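Local coordinates for protein azurocidin (Homo sapiens, PDB 1A7S) that binds heparin, kills many Gram-negative bacteria, probably through affinity for their lipopolysaccharide, and attracts monocytes and fibroblasts as a neutrophil granule glycoprotein, at residues 74-79 with 91-96; 69-74 with 97-102. All blocks are in the same frame, centred on the assembly; numbering follows the deposited sequence.

Contact 1 of 2, residues 74-79 with 91-96; sequences SSMSEN and MLLQLD. With EOH (ethanol), chain Q.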
ATOM      1  N   SER A  74      14.778   2.523   9.356  1.00 11.67           N
ATOM      2  CA  SER A  74      15.501   3.387  10.302  1.00 13.57           C
ATOM      3  C   SER A  74      14.545   4.225  11.177  1.00 14.87           C
ATOM      4  O   SER A  74      14.936   4.659  12.278  1.00 20.85           O
ATOM      5  CB  SER A  74      16.413   4.290   9.525  1.00 16.17           C
ATOM      6  OG  SER A  74      17.392   3.613   8.797  0.50 13.65           O
ATOM      7  N   SER A  75      13.327   4.416  10.753  1.00 12.87           N
ATOM      8  CA  SER A  75      12.354   5.168  11.569  1.00 15.17           C
ATOM      9  C   SER A  75      10.975   5.017  10.986  1.00 11.88           C
ATOM     10  O   SER A  75      10.828   4.732   9.789  1.00 13.11           O
ATOM     11  CB  SER A  75      12.796   6.663  11.546  1.00 19.81           C
ATOM     12  OG  SER A  75      12.200   7.399  10.627  1.00 27.63           O
ATOM     13  N   MET A  76       9.962   5.153  11.816  1.00 10.67           N
ATOM     14  CA  MET A  76       8.556   5.077  11.375  1.00 10.65           C
ATOM     15  C   MET A  76       7.850   6.328  11.856  1.00 10.32           C
ATOM     16  O   MET A  76       8.081   6.769  12.977  1.00 12.17           O
ATOM     17  CB  MET A  76       7.897   3.851  12.122  1.00 13.71           C
ATOM     18  CG  MET A  76       8.550   2.503  11.632  1.00 16.65           C
ATOM     19  SD  MET A  76       7.504   1.146  12.120  1.00 41.53           S
ATOM     20  CE  MET A  76       9.524  -0.202  12.645  0.50 45.15           C
ATOM     21  N   SER A  77       6.936   6.813  11.005  1.00  8.82           N
ATOM     22  CA  SER A  77       6.226   8.035  11.353  1.00  9.78           C
ATOM     23  C   SER A  77       4.708   7.800  11.067  1.00  8.45           C
ATOM     24  O   SER A  77       4.373   7.260  10.028  1.00  8.70           O
ATOM     25  CB  SER A  77       6.671   9.195  10.438  1.00  9.97           C
ATOM     26  OG  SER A  77       8.073   9.450  10.627  1.00 12.27           O
ATOM     27  N   GLU A  78       3.897   8.265  11.984  1.00 11.18           N
ATOM     28  CA  GLU A  78       2.429   8.275  11.832  1.00 12.05           C
ATOM     29  C   GLU A  78       1.864   9.583  12.363  1.00 12.54           C
ATOM     30  O   GLU A  78       2.571  10.324  13.042  1.00 15.13           O
ATOM     31  CB  GLU A  78       1.806   7.080  12.497  1.00 15.87           C
ATOM     32  CG  GLU A  78       2.224   6.822  13.917  1.00 20.99           C
ATOM     33  CD  GLU A  78       1.466   7.593  14.963  1.00 24.59           C
ATOM     34  OE1 GLU A  78       0.235   7.826  14.883  1.00 30.29           O
ATOM     35  OE2 GLU A  78       2.132   8.079  15.892  1.00 32.94           O
ATOM     36  N   ASN A  79       0.635   9.878  12.000  1.00 13.57           N
ATOM     37  CA  ASN A  79      -0.064  11.095  12.277  1.00 15.54           C
ATOM     38  C   ASN A  79      -1.394  10.827  12.949  1.00 15.38           C
ATOM     39  O   ASN A  79      -2.426  10.852  12.319  1.00 17.28           O
ATOM     40  CB  ASN A  79      -0.274  11.873  10.936  1.00 15.54           C
ATOM     41  CG  ASN A  79      -0.873  13.251  11.181  1.00 18.58           C
ATOM     42  OD1 ASN A  79      -0.735  13.837  12.278  1.00 27.53           O
ATOM     43  ND2 ASN A  79      -1.556  13.736  10.176  1.00 28.57           N
ATOM     44  N   MET A  91       1.426   5.047   7.623  1.00  8.58           N
ATOM     45  CA  MET A  91       2.743   4.990   8.229  1.00  9.10           C
ATOM     46  C   MET A  91       3.779   5.223   7.167  1.00  7.94           C
ATOM     47  O   MET A  91       3.645   4.632   6.083  1.00  9.25           O
ATOM     48  CB  MET A  91       2.949   3.658   8.939  1.00 10.56           C
ATOM     49  CG  MET A  91       4.315   3.628   9.678  1.00 12.37           C
ATOM     50  SD  MET A  91       4.407   2.471  10.885  0.50 14.12           S
ATOM     51  CE  MET A  91       3.238   2.917  12.146  0.50 14.40           C
ATOM     52  N   LEU A  92       4.787   5.998   7.454  1.00  7.59           N
ATOM     53  CA  LEU A  92       5.926   6.177   6.580  1.00  6.98           C
ATOM     54  C   LEU A  92       7.129   5.475   7.207  1.00  7.44           C
ATOM     55  O   LEU A  92       7.441   5.706   8.367  1.00  8.64           O
ATOM     56  CB  LEU A  92       6.229   7.681   6.374  1.00  8.74           C
ATOM     57  CG  LEU A  92       5.066   8.462   5.775  1.00 13.34           C
ATOM     58  CD1 LEU A  92       5.554   9.904   5.431  1.00 18.01           C
ATOM     59  CD2 LEU A  92       4.436   7.854   4.581  1.00 13.08           C
ATOM     60  N   LEU A  93       7.773   4.692   6.367  1.00  7.60           N
ATOM     61  CA  LEU A  93       8.975   3.932   6.778  1.00  8.27           C
ATOM     62  C   LEU A  93      10.174   4.605   6.091  1.00  8.32           C
ATOM     63  O   LEU A  93      10.258   4.672   4.889  1.00  8.95           O
ATOM     64  CB  LEU A  93       8.847   2.500   6.285  1.00  8.50           C
ATOM     65  CG  LEU A  93       7.600   1.698   6.630  1.00  9.40           C
ATOM     66  CD1 LEU A  93       7.620   0.316   6.041  1.00  9.95           C
ATOM     67  CD2 LEU A  93       7.367   1.677   8.122  1.00 11.22           C
ATOM     68  N   GLN A  94      11.080   5.078   6.949  1.00  8.46           N
ATOM     69  CA  GLN A  94      12.344   5.635   6.399  1.00  8.74           C
ATOM     70  C   GLN A  94      13.270   4.433   6.166  1.00  8.71           C
ATOM     71  O   GLN A  94      13.539   3.696   7.143  1.00 10.14           O
ATOM     72  CB  GLN A  94      12.962   6.629   7.324  1.00 10.91           C
ATOM     73  CG  GLN A  94      14.231   7.255   6.781  1.00 12.70           C
ATOM     74  CD  GLN A  94      14.818   8.361   7.561  1.00 15.37           C
ATOM     75  OE1 GLN A  94      14.050   9.184   8.126  1.00 15.10           O
ATOM     76  NE2 GLN A  94      16.131   8.519   7.457  1.00 19.36           N
ATOM     77  N   LEU A  95      13.725   4.295   4.975  1.00  8.94           N
ATOM     78  CA  LEU A  95      14.683   3.183   4.638  1.00  9.68           C
ATOM     79  C   LEU A  95      16.056   3.545   5.128  1.00 10.11           C
ATOM     80  O   LEU A  95      16.377   4.707   5.323  1.00 11.81           O
ATOM     81  CB  LEU A  95      14.668   3.017   3.107  1.00  9.73           C
ATOM     82  CG  LEU A  95      13.323   2.837   2.457  1.00  8.99           C
ATOM     83  CD1 LEU A  95      13.494   2.677   0.944  1.00 10.17           C
ATOM     84  CD2 LEU A  95      12.579   1.685   2.997  1.00 10.61           C
ATOM     85  N   ASP A  96      16.925   2.540   5.272  1.00 11.09           N
ATOM     86  CA  ASP A  96      18.268   2.736   5.764  1.00 11.53           C
ATOM     87  C   ASP A  96      19.148   3.548   4.825  1.00 11.99           C
ATOM     88  O   ASP A  96      20.207   4.032   5.226  1.00 13.91           O
ATOM     89  CB  ASP A  96      18.927   1.417   6.071  1.00 12.95           C
ATOM     90  CG  ASP A  96      19.171   0.469   4.915  1.00 14.28           C
ATOM     91  OD1 ASP A  96      20.097   0.769   4.080  1.00 15.78           O
ATOM     92  OD2 ASP A  96      18.447  -0.450   4.641  1.00 21.32           O
TER
HETATM   93  C1  EOH Q 429      18.769  10.255   6.972  1.00 50.19           C
HETATM   94  C2  EOH Q 429      19.188  11.486   6.166  1.00 49.90           C
HETATM   95  O   EOH Q 429      18.003  10.642   8.149  1.00 42.02           O
HETATM   96  O   HOH W   1       9.453   7.889   8.881  1.00 15.50           O
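Two neighbouring antiparallel strands of a six-stranded beta-barrel, 69-77 and 91-95, pair where Ser77 faces Leu92 as a hydrogen-bonded pair and Met76 faces Leu93 as a non-hydrogen-bonded one. Ser77 N gives its hydrogen to Leu92 O at 2.9 Å, and Leu92 N returns one to Ser77 O, both in the carbonyl plane. Farther along, Gln94 N bonds to Ser75 O, and Ser74 N reaches Gln94 O at 2.8 Å. Met76 and Leu93 point to the same face; in the Met76 conformer modelled here, one of two, CG lies 3.8 Å from Leu93 CD2. Met91 also has two conformers, so how closely the two sulfurs approach is uncertain. The strands belong to one of the two barrels of the chymotrypsin-like fold, and on their other face Leu92 and Ser77 meet Val216 of the C-terminal helix 210-218. A water on that face bridges Ser75 OG, Ser77 OG (2.7 Å) and Leu92 O, to which it donates. Gln94, CG anti to the backbone N (chi1 -178°), extends past Ser75 OG, which lies 3.5 Å from Gln94 CB; its OE1 accepts from Gly221 N, while NE2 donates to the oxygen of an ethanol probably left from the crystallisation liquor.

Contact 2 of 2, residues 69-74 with 97-102; sequences QTFSIS and REANLT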
ATOM      1  N   GLN A  69      15.918  -4.784  -4.221  1.00 10.12           N
ATOM      2  CA  GLN A  69      16.620  -4.002  -3.291  1.00 10.16           C
ATOM      3  C   GLN A  69      15.984  -4.192  -1.925  1.00  9.91           C
ATOM      4  O   GLN A  69      14.754  -4.062  -1.807  1.00 11.09           O
ATOM      5  CB  GLN A  69      16.720  -2.536  -3.609  1.00 10.80           C
ATOM      6  CG  GLN A  69      17.404  -2.256  -4.980  1.00 12.33           C
ATOM      7  CD  GLN A  69      17.252  -0.771  -5.343  1.00 12.78           C
ATOM      8  OE1 GLN A  69      17.597   0.104  -4.509  1.00 13.26           O
ATOM      9  NE2 GLN A  69      16.713  -0.504  -6.506  1.00 12.31           N
ATOM     10  N   THR A  70      16.732  -4.492  -0.916  1.00 11.12           N
ATOM     11  CA  THR A  70      16.283  -4.748   0.424  1.00 10.84           C
ATOM     12  C   THR A  70      16.759  -3.727   1.424  1.00 10.77           C
ATOM     13  O   THR A  70      17.920  -3.293   1.335  1.00 12.55           O
ATOM     14  CB  THR A  70      16.557  -6.172   0.912  1.00 13.21           C
ATOM     15  OG1 THR A  70      16.033  -7.116  -0.072  1.00 17.60           O
ATOM     16  CG2 THR A  70      16.010  -6.492   2.240  1.00 18.67           C
ATOM     17  N   PHE A  71      15.920  -3.363   2.364  1.00 10.20           N
ATOM     18  CA  PHE A  71      16.201  -2.338   3.351  1.00 10.12           C
ATOM     19  C   PHE A  71      15.714  -2.661   4.739  1.00 11.69           C
ATOM     20  O   PHE A  71      14.726  -3.346   4.946  1.00 11.52           O
ATOM     21  CB  PHE A  71      15.455  -1.002   2.964  1.00 10.35           C
ATOM     22  CG  PHE A  71      15.716  -0.572   1.536  1.00  9.72           C
ATOM     23  CD1 PHE A  71      15.033  -1.112   0.471  1.00  9.28           C
ATOM     24  CD2 PHE A  71      16.700   0.385   1.245  1.00  9.96           C
ATOM     25  CE1 PHE A  71      15.334  -0.812  -0.856  1.00 10.08           C
ATOM     26  CE2 PHE A  71      16.964   0.749  -0.063  1.00 10.39           C
ATOM     27  CZ  PHE A  71      16.305   0.135  -1.118  1.00  9.63           C
ATOM     28  N   SER A  72      16.506  -2.085   5.693  1.00 11.77           N
ATOM     29  CA  SER A  72      16.006  -2.075   7.062  1.00 12.20           C
ATOM     30  C   SER A  72      15.250  -0.732   7.228  1.00 10.30           C
ATOM     31  O   SER A  72      15.390   0.192   6.406  1.00 11.02           O
ATOM     32  CB  SER A  72      17.134  -2.123   8.105  1.00 14.19           C
ATOM     33  OG  SER A  72      17.932  -3.312   7.974  0.50 12.33           O
ATOM     34  N   ILE A  73      14.515  -0.630   8.290  1.00 10.79           N
ATOM     35  CA  ILE A  73      13.663   0.493   8.597  1.00 10.83           C
ATOM     36  C   ILE A  73      14.325   1.331   9.706  1.00 11.32           C
ATOM     37  O   ILE A  73      14.446   0.845  10.842  1.00 13.80           O
ATOM     38  CB  ILE A  73      12.229   0.071   9.018  1.00 11.16           C
ATOM     39  CG1 ILE A  73      11.534  -0.723   7.916  1.00 11.42           C
ATOM     40  CG2 ILE A  73      11.453   1.298   9.424  1.00 12.89           C
ATOM     41  CD1 ILE A  73      10.329  -1.480   8.367  1.00 13.00           C
ATOM     42  N   SER A  74      14.778   2.523   9.356  1.00 11.67           N
ATOM     43  CA  SER A  74      15.501   3.387  10.302  1.00 13.57           C
ATOM     44  C   SER A  74      14.545   4.225  11.177  1.00 14.87           C
ATOM     45  O   SER A  74      14.936   4.659  12.278  1.00 20.85           O
ATOM     46  CB  SER A  74      16.413   4.290   9.525  1.00 16.17           C
ATOM     47  OG  SER A  74      17.392   3.613   8.797  0.50 13.65           O
ATOM     48  N   ARG A  97      18.758   3.648   3.580  1.00 11.59           N
ATOM     49  CA  ARG A  97      19.533   4.385   2.555  1.00 12.93           C
ATOM     50  C   ARG A  97      18.584   4.734   1.429  1.00 12.61           C
ATOM     51  O   ARG A  97      17.439   4.228   1.354  1.00 13.51           O
ATOM     52  CB  ARG A  97      20.692   3.527   2.079  1.00 13.19           C
ATOM     53  CG  ARG A  97      20.178   2.312   1.240  1.00 16.23           C
ATOM     54  CD  ARG A  97      21.301   1.282   1.029  1.00 18.28           C
ATOM     55  NE  ARG A  97      20.865   0.210   0.108  1.00 19.85           N
ATOM     56  CZ  ARG A  97      20.113  -0.829   0.513  1.00 19.79           C
ATOM     57  NH1 ARG A  97      19.819  -1.055   1.778  1.00 14.92           N
ATOM     58  NH2 ARG A  97      19.618  -1.654  -0.429  1.00 16.93           N
ATOM     59  N   GLU A  98      18.993   5.542   0.464  1.00 12.91           N
ATOM     60  CA  GLU A  98      18.180   5.794  -0.699  1.00 12.44           C
ATOM     61  C   GLU A  98      18.120   4.574  -1.607  1.00 11.54           C
ATOM     62  O   GLU A  98      19.128   3.963  -1.926  1.00 15.27           O
ATOM     63  CB  GLU A  98      18.758   6.967  -1.552  1.00 14.70           C
ATOM     64  CG  GLU A  98      18.500   8.278  -0.795  1.00 19.18           C
ATOM     65  CD  GLU A  98      18.790   9.534  -1.537  1.00 23.08           C
ATOM     66  OE1 GLU A  98      19.180   9.498  -2.715  1.00 29.58           O
ATOM     67  OE2 GLU A  98      18.680  10.621  -0.915  1.00 31.52           O
ATOM     68  N   ALA A  99      16.917   4.274  -2.074  1.00 10.02           N
ATOM     69  CA  ALA A  99      16.746   3.252  -3.072  1.00 10.42           C
ATOM     70  C   ALA A  99      17.277   3.770  -4.421  1.00 10.39           C
ATOM     71  O   ALA A  99      17.233   4.953  -4.711  1.00 12.76           O
ATOM     72  CB  ALA A  99      15.249   2.989  -3.249  1.00 10.71           C
ATOM     73  N   ASN A 100      17.795   2.833  -5.197  1.00 12.24           N
ATOM     74  CA  ASN A 100      18.206   3.193  -6.543  1.00 13.74           C
ATOM     75  C   ASN A 100      16.975   3.125  -7.457  1.00 12.76           C
ATOM     76  O   ASN A 100      16.203   2.159  -7.371  1.00 13.43           O
ATOM     77  CB  ASN A 100      19.237   2.196  -7.106  1.00 17.46           C
ATOM     78  CG  ASN A 100      20.632   2.469  -6.770  1.00 25.01           C
ATOM     79  OD1 ASN A 100      20.950   3.604  -6.297  1.00 29.34           O
ATOM     80  ND2 ASN A 100      21.530   1.513  -7.001  1.00 34.85           N
ATOM     81  N   LEU A 101      16.844   4.074  -8.336  1.00 12.42           N
ATOM     82  CA  LEU A 101      15.681   4.044  -9.284  1.00 12.64           C
ATOM     83  C   LEU A 101      16.148   3.237 -10.479  1.00 12.45           C
ATOM     84  O   LEU A 101      17.071   3.588 -11.177  1.00 16.04           O
ATOM     85  CB  LEU A 101      15.223   5.450  -9.635  1.00 14.04           C
ATOM     86  CG  LEU A 101      14.913   6.307  -8.356  1.00 15.66           C
ATOM     87  CD1 LEU A 101      14.545   7.691  -8.755  1.00 19.83           C
ATOM     88  CD2 LEU A 101      13.843   5.591  -7.525  1.00 18.31           C
ATOM     89  N   THR A 102      15.461   2.134 -10.752  1.00 11.86           N
ATOM     90  CA  THR A 102      15.794   1.209 -11.803  1.00 11.86           C
ATOM     91  C   THR A 102      14.518   0.859 -12.545  1.00 12.34           C
ATOM     92  O   THR A 102      13.445   1.285 -12.192  1.00 12.26           O
ATOM     93  CB  THR A 102      16.408  -0.092 -11.231  1.00 13.26           C
ATOM     94  OG1 THR A 102      15.356  -0.745 -10.497  1.00 12.00           O
ATOM     95  CG2 THR A 102      17.516   0.196 -10.242  1.00 15.00           C
TER
HETATM   96  O   HOH W   2      16.294  -2.580  -8.659  1.00 11.84           O
HETATM   97  O   HOH W   3      19.961  -0.486  -3.098  1.00 23.81           O
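Thr70 O is gripped by both terminal nitrogens of Arg97, with NH1 at 3.0 Å and NH2 at 2.9 Å. The carbonyl oxygen sits at the end of the guanidinium, close to its plane, but the two donors use it differently: NH1 is tilted slightly from the carbonyl plane, whereas NH2 lies well above it. A second pair of bonds joins the Gln69 amide to the backbone of Asn100. Asn100 N donates to Gln69 OE1 at 2.8 Å, in the carbonyl plane and on a lone pair, and Gln69 NE2 donates almost straight (176°) to Asn100 O, so the amide is fixed at both ends and its flip is settled. One water links Gln69 OE1 to Arg97 NH2, and another links Gln69 NE2 to Thr102 OG1, which also bonds to Ser104 N. Arg97 has CG between its backbone N and carbonyl carbon (chi1 70°), and from there the chain runs extended to NE, laying the guanidinium flat over one face of Phe71. This cation-pi stack has centres 4.2 Å apart and planes at 13°, with Phe71 CE2 beneath the middle of the guanidinium. At the ring's far end, Phe71 CZ packs on Ala99 CB at 3.7 Å; Leu55 of strand 51-55 touches both residues. Without forming a strand itself, loop 97-102 is thus fastened along 69-74 by side chains bonding to backbone. The stack, the two-nitrogen grip and a bond from NH1 to Asp96 OD1 restrict the Arg97 guanidinium; Asp96 probably balances its charge, which may polarise the Thr70 carbonyl.

Contacts 1 and 2 lie with their centres 13 Å apart, and both use strand 69-77: its first part faces loop 97-102, its later part pairs with strand 91-95, and Ser74 belongs to both. The chain passes 69-74, then 74-79, 91-96 and 97-102, so the pairing of contact 1 falls between the two segments of contact 2. Past the end of strand 91-95, Asp96 bridges the two, its OD2 lying 2.7 Å from Ser72 N in a probable hydrogen bond, while Leu95 packs on Phe71. In this protease homologue the chain leaving the barrel therefore keeps following strand 69-77 after regular pairing stops, with loop 97-102 held against it beyond the end of strand 91-95.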